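Local coordinates for EvdO2 (Micromonospora carbonacea, PDB 4XAB), which probably acts as an oxygenase in orthosomycin antibiotic biosynthesis, carrying out oxidative cyclization at a metal centre held in a double-stranded beta helix, at residues L160-G165 with F211-Y216; R21-L26 with S195-P200. All coordinates share one frame; numbering follows the deposited sequence.

Contact 1 (L160-G165 with F211-Y216); sequences LHYLPG and FRTPHY. With NI (nickel (II) ion), chain B.
Antiparallel strand pairing joins H161 and Y162 to Y216 and H215 in the smaller sheet of the double-stranded beta helix, beside the nickel site. H161 and Y216 form a hydrogen-bonded pair: H161 N reaches Y216 O at 2.8 Å, and Y216 N returns to H161 O at 2.9 Å. Farther along, L163 N gives a bond to P214 O at 3.1 Å; proline has no N-H to answer it, so the ladder finishes one-sided, while L163 CB packs on P214 CB at 3.9 Å.

On one face of the sheet the side chains of H161 and Y216 point the same way, and their rings meet edge-to-face, planes at 78°. Y216 turns its CD1 edge onto the imidazole face, with CD1 3.7 Å from H161 CD2; W128 stacks with the tyrosine as well.

The other face carries the non-hydrogen-bonded pair Y162 and H215. The CD2 side of the tyrosine packs against the CB of H215, 3.5 Å away, and its OH is hydrogen-bonded to ND1 of H209. H215 CG sits between the backbone N and the carbonyl carbon (chi1 50°), which swings the imidazole toward the metal, where NE2 binds nickel at 2.1 Å. With H129 and D131 it forms a two-histidine, one-carboxylate triad, the site where relatives hold iron; a water is a further ligand. The main-chain O of T213 helps, with the nickel, to fix the ring's rotation: H215 ND1 donates in the imidazole plane to T213 O at 2.9 Å, with 165° at the hydrogen.

Contact 2 (R21-L26 with S195-P200); sequences RGFAIL and SAVACP
The thiol of C199 meets both F23 and I25, and this sulfur is where the two segments pack tightly. SG lies 3.7 Å from F23 CE1 and sits 4.6 Å from the centroid of the ring, 55° off its normal, an oblique sulfur-aromatic contact rather than one squarely over the face. I25 CD1 also lies 3.7 Å from C199 SG. Cysteine suits the spot, being small and polarisable enough to meet an aromatic ring and an aliphatic tip at once. I25 is extended (chi2 -179°), which carries CD1 out from strand 23-26 to the thiol; an alanine here would probably open a gap beside SG and leave the sulfur resting on the phenylalanine alone among the residues of this segment.

The touching parts run almost in the same direction, 9° apart, yet belong to different sheets of the double-stranded beta helix: 23-26 pairs with 206-210 in the larger, 197-198 with 160-162 in the smaller. Side chains do most of the bridging here, and V207 on strand 206-210 touches both I25 and C199.

Toward R21 the packing slackens. F23 CZ and V197 CG1 are 4.3 Å apart, and valine is modelled in two conformers, so its contacts are less certain. The partly exposed arginine bends at chi3 and brings NH2 to 3.9 Å from V197 CG2, its guanidinium carrying F23 CZ over one face.

In the fold
Contacts 1 and 2 have centres about 7 Å apart. Contact 1 pairs strand 160-162 with 215-217; contact 2 reaches the same sheet through 197-198, the neighbour of 160-162 on its other side. Segment 21-26 meets contact 1 directly: G22 O is 2.7 Å from T213 OG1 and R21 O is 2.8 Å from G165 N, both probable hydrogen bonds. Between the sheets the ring of Y162 stacks on that of F23, with CD1 of the tyrosine 3.5 Å from CG of the phenylalanine. Contact 1 supplies a metal ligand, whereas contact 2 is farther from the metal, with the F23 side chain about 11 Å from the nickel.

Contact 1 (L160-G165 with F211-Y216)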
loop_
_atom_site.group_PDB
_atom_site.type_symbol
_atom_site.label_atom_id
_atom_site.label_comp_id
_atom_site.label_asym_id
_atom_site.label_seq_id
_atom_site.Cartn_x
_atom_site.Cartn_y
_atom_site.Cartn_z
ATOM N N LEU A 160 7.976 4.351 -0.021
ATOM C CA LEU A 160 8.240 2.917 -0.027
ATOM C C LEU A 160 9.615 2.605 -0.597
ATOM O O LEU A 160 10.122 3.314 -1.465
ATOM C CB LEU A 160 7.173 2.174 -0.848
ATOM C CG LEU A 160 5.753 2.316 -0.286
ATOM C CD1 LEU A 160 4.751 1.448 -1.029
ATOM C CD2 LEU A 160 5.747 1.984 1.183
ATOM N N HIS A 161 10.189 1.523 -0.094
ATOM C CA HIS A 161 11.422 0.943 -0.590
ATOM C C HIS A 161 11.115 -0.500 -0.944
ATOM O O HIS A 161 10.357 -1.152 -0.230
ATOM C CB HIS A 161 12.530 0.966 0.466
ATOM C CG HIS A 161 12.816 2.321 1.039
ATOM N ND1 HIS A 161 14.088 2.851 1.086
ATOM C CD2 HIS A 161 12.013 3.219 1.658
ATOM C CE1 HIS A 161 14.050 4.033 1.677
ATOM N NE2 HIS A 161 12.801 4.282 2.031
ATOM N N TYR A 162 11.736 -1.008 -1.998
ATOM C CA TYR A 162 11.513 -2.389 -2.429
ATOM C C TYR A 162 12.776 -3.226 -2.522
ATOM O O TYR A 162 13.869 -2.696 -2.693
ATOM C CB TYR A 162 10.849 -2.406 -3.805
ATOM C CG TYR A 162 9.489 -1.793 -3.835
ATOM C CD1 TYR A 162 9.288 -0.539 -4.392
ATOM C CD2 TYR A 162 8.399 -2.468 -3.331
ATOM C CE1 TYR A 162 8.037 0.015 -4.449
ATOM C CE2 TYR A 162 7.155 -1.923 -3.362
ATOM C CZ TYR A 162 6.971 -0.671 -3.921
ATOM O OH TYR A 162 5.707 -0.128 -3.967
ATOM N N LEU A 163 12.611 -4.548 -2.442
ATOM C CA LEU A 163 13.686 -5.471 -2.798
ATOM C C LEU A 163 13.455 -5.969 -4.216
ATOM O O LEU A 163 12.612 -6.838 -4.428
ATOM C CB LEU A 163 13.745 -6.666 -1.836
ATOM C CG LEU A 163 14.916 -7.595 -2.157
ATOM C CD1 LEU A 163 16.212 -6.953 -1.715
ATOM C CD2 LEU A 163 14.743 -8.973 -1.512
ATOM N N PRO A 164 14.188 -5.412 -5.198
ATOM C CA PRO A 164 13.960 -5.792 -6.596
ATOM C C PRO A 164 14.117 -7.287 -6.817
ATOM O O PRO A 164 15.108 -7.872 -6.368
ATOM C CB PRO A 164 15.044 -5.023 -7.359
ATOM C CG PRO A 164 15.399 -3.865 -6.465
ATOM C CD PRO A 164 15.269 -4.413 -5.064
ATOM N N GLY A 165 13.145 -7.884 -7.499
ATOM C CA GLY A 165 13.229 -9.282 -7.857
ATOM C C GLY A 165 12.726 -10.195 -6.763
ATOM O O GLY A 165 12.606 -11.404 -6.968
ATOM N N PHE A 211 2.109 -8.862 -4.864
ATOM C CA PHE A 211 1.856 -9.384 -3.530
ATOM C C PHE A 211 3.109 -9.965 -2.867
ATOM O O PHE A 211 3.174 -10.057 -1.634
ATOM C CB PHE A 211 0.767 -10.464 -3.584
ATOM C CG PHE A 211 -0.635 -9.925 -3.648
ATOM C CD1 PHE A 211 -0.891 -8.575 -3.505
ATOM C CD2 PHE A 211 -1.702 -10.789 -3.852
ATOM C CE1 PHE A 211 -2.192 -8.088 -3.559
ATOM C CE2 PHE A 211 -3.002 -10.309 -3.895
ATOM C CZ PHE A 211 -3.243 -8.956 -3.753
ATOM N N ARG A 212 4.092 -10.383 -3.661
ATOM C CA ARG A 212 5.270 -11.034 -3.071
ATOM C C ARG A 212 6.519 -10.137 -3.040
ATOM O O ARG A 212 7.575 -10.552 -2.574
ATOM C CB ARG A 212 5.576 -12.331 -3.820
ATOM C CG ARG A 212 6.162 -13.428 -2.951
ATOM C CD ARG A 212 6.186 -14.752 -3.694
ATOM N NE ARG A 212 4.927 -15.485 -3.593
ATOM C CZ ARG A 212 4.763 -16.732 -4.026
ATOM N NH1 ARG A 212 5.774 -17.365 -4.603
ATOM N NH2 ARG A 212 3.594 -17.345 -3.893
ATOM N N THR A 213 6.418 -8.907 -3.524
ATOM C CA THR A 213 7.594 -8.040 -3.463
ATOM C C THR A 213 7.825 -7.480 -2.062
ATOM O O THR A 213 6.963 -6.798 -1.525
ATOM C CB THR A 213 7.460 -6.872 -4.448
ATOM O OG1 THR A 213 7.137 -7.403 -5.731
ATOM C CG2 THR A 213 8.769 -6.067 -4.525
ATOM N N PRO A 214 9.001 -7.754 -1.470
ATOM C CA PRO A 214 9.241 -7.175 -0.140
ATOM C C PRO A 214 9.297 -5.653 -0.197
ATOM O O PRO A 214 9.867 -5.083 -1.145
ATOM C CB PRO A 214 10.605 -7.758 0.268
ATOM C CG PRO A 214 10.768 -8.992 -0.587
ATOM C CD PRO A 214 10.108 -8.619 -1.905
ATOM N N HIS A 215 8.679 -4.999 0.781
ATOM C CA HIS A 215 8.772 -3.546 0.849
ATOM C C HIS A 215 8.815 -3.039 2.280
ATOM O O HIS A 215 8.469 -3.746 3.218
ATOM C CB HIS A 215 7.618 -2.876 0.075
ATOM C CG HIS A 215 6.255 -3.405 0.413
ATOM N ND1 HIS A 215 5.794 -4.623 -0.039
ATOM C CD2 HIS A 215 5.241 -2.862 1.126
ATOM C CE1 HIS A 215 4.564 -4.818 0.407
ATOM N NE2 HIS A 215 4.198 -3.759 1.102
ATOM N N TYR A 216 9.249 -1.790 2.412
ATOM C CA TYR A 216 9.500 -1.139 3.694
ATOM C C TYR A 216 9.123 0.316 3.518
ATOM O O TYR A 216 9.234 0.844 2.417
ATOM C CB TYR A 216 10.972 -1.293 4.075
ATOM C CG TYR A 216 11.531 -0.276 5.033
ATOM C CD1 TYR A 216 12.012 0.954 4.587
ATOM C CD2 TYR A 216 11.618 -0.564 6.384
ATOM C CE1 TYR A 216 12.533 1.872 5.466
ATOM C CE2 TYR A 216 12.139 0.346 7.270
ATOM C CZ TYR A 216 12.590 1.561 6.806
ATOM O OH TYR A 216 13.117 2.461 7.693
HETATM NI NI NI B . 2.534 -3.887 2.331
HETATM O O HOH W 1 1.406 -3.064 0.884
#

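Contact 2 (R21-L26 with S195-P200)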
loop_
_atom_site.group_PDB
_atom_site.type_symbol
_atom_site.label_atom_id
_atom_site.label_comp_id
_atom_site.label_asym_id
_atom_site.label_seq_id
_atom_site.Cartn_x
_atom_site.Cartn_y
_atom_site.Cartn_z
ATOM N N ARG A 21 11.172 -6.607 -11.909
ATOM C CA ARG A 21 11.589 -6.110 -10.607
ATOM C C ARG A 21 10.564 -6.323 -9.502
ATOM O O ARG A 21 10.922 -6.347 -8.333
ATOM C CB ARG A 21 11.922 -4.616 -10.706
ATOM C CG ARG A 21 12.898 -4.276 -11.814
ATOM C CD ARG A 21 13.462 -2.879 -11.610
ATOM N NE ARG A 21 14.657 -2.921 -10.775
ATOM C CZ ARG A 21 15.223 -1.854 -10.219
ATOM N NH1 ARG A 21 14.682 -0.655 -10.395
ATOM N NH2 ARG A 21 16.320 -1.991 -9.480
ATOM N N GLY A 22 9.297 -6.473 -9.870
ATOM C CA GLY A 22 8.239 -6.679 -8.897
ATOM C C GLY A 22 7.558 -5.411 -8.414
ATOM O O GLY A 22 6.672 -5.460 -7.546
ATOM N N PHE A 23 8.010 -4.276 -8.937
ATOM C CA PHE A 23 7.403 -2.988 -8.640
ATOM C C PHE A 23 7.581 -2.044 -9.816
ATOM O O PHE A 23 8.414 -2.269 -10.699
ATOM C CB PHE A 23 8.016 -2.368 -7.385
ATOM C CG PHE A 23 9.444 -1.973 -7.561
ATOM C CD1 PHE A 23 9.785 -0.665 -7.894
ATOM C CD2 PHE A 23 10.451 -2.907 -7.403
ATOM C CE1 PHE A 23 11.103 -0.316 -8.065
ATOM C CE2 PHE A 23 11.766 -2.570 -7.575
ATOM C CZ PHE A 23 12.099 -1.270 -7.910
ATOM N N ALA A 24 6.812 -0.965 -9.808
ATOM C CA ALA A 24 6.965 0.044 -10.863
ATOM C C ALA A 24 6.506 1.378 -10.364
ATOM O O ALA A 24 5.586 1.457 -9.547
ATOM C CB ALA A 24 6.184 -0.349 -12.091
ATOM N N ILE A 25 7.148 2.424 -10.866
ATOM C CA ILE A 25 6.768 3.788 -10.563
ATOM C C ILE A 25 5.956 4.372 -11.702
ATOM O O ILE A 25 6.363 4.288 -12.861
ATOM C CB ILE A 25 8.000 4.682 -10.339
ATOM C CG1 ILE A 25 8.721 4.276 -9.057
ATOM C CG2 ILE A 25 7.579 6.152 -10.297
ATOM C CD1 ILE A 25 9.945 5.140 -8.764
ATOM N N LEU A 26 4.812 4.947 -11.360
ATOM C CA LEU A 26 3.993 5.668 -12.326
ATOM C C LEU A 26 3.960 7.129 -11.905
ATOM O O LEU A 26 3.339 7.460 -10.900
ATOM C CB LEU A 26 2.594 5.092 -12.366
ATOM C CG LEU A 26 2.488 3.574 -12.478
ATOM C CD1 LEU A 26 1.037 3.142 -12.395
ATOM C CD2 LEU A 26 3.122 3.125 -13.773
ATOM N N SER A 195 20.325 -3.731 -0.518
ATOM C CA SER A 195 19.776 -4.158 -1.803
ATOM C C SER A 195 18.495 -3.396 -2.145
ATOM O O SER A 195 17.972 -3.509 -3.249
ATOM C CB SER A 195 19.501 -5.657 -1.792
ATOM O OG SER A 195 20.651 -6.378 -1.394
ATOM N N ALA A 196 18.013 -2.597 -1.204
ATOM C CA ALA A 196 16.745 -1.894 -1.384
ATOM C C ALA A 196 16.839 -0.737 -2.373
ATOM O O ALA A 196 17.893 -0.104 -2.548
ATOM C CB ALA A 196 16.228 -1.374 -0.040
ATOM N N VAL A 197 15.708 -0.452 -3.001
ATOM C CA VAL A 197 15.583 0.677 -3.905
ATOM C C VAL A 197 14.405 1.543 -3.461
ATOM O O VAL A 197 13.317 1.029 -3.246
ATOM C CB VAL A 197 15.395 0.191 -5.366
ATOM C CG1 VAL A 197 15.096 1.360 -6.263
ATOM C CG2 VAL A 197 16.653 -0.543 -5.841
ATOM N N ALA A 198 14.619 2.853 -3.310
ATOM C CA ALA A 198 13.548 3.730 -2.834
ATOM C C ALA A 198 12.770 4.314 -3.992
ATOM O O ALA A 198 13.332 4.539 -5.059
ATOM C CB ALA A 198 14.114 4.866 -1.957
ATOM N N CYS A 199 11.490 4.590 -3.753
ATOM C CA CYS A 199 10.595 5.102 -4.783
ATOM C C CYS A 199 9.911 6.401 -4.380
ATOM O O CYS A 199 8.710 6.413 -4.084
ATOM C CB CYS A 199 9.542 4.044 -5.125
ATOM S SG CYS A 199 10.267 2.651 -5.999
ATOM N N PRO A 200 10.665 7.510 -4.384
ATOM C CA PRO A 200 9.999 8.787 -4.122
ATOM C C PRO A 200 9.005 9.129 -5.231
ATOM O O PRO A 200 9.151 8.658 -6.363
ATOM C CB PRO A 200 11.159 9.780 -4.075
ATOM C CG PRO A 200 12.350 8.949 -3.684
ATOM C CD PRO A 200 12.129 7.664 -4.446
#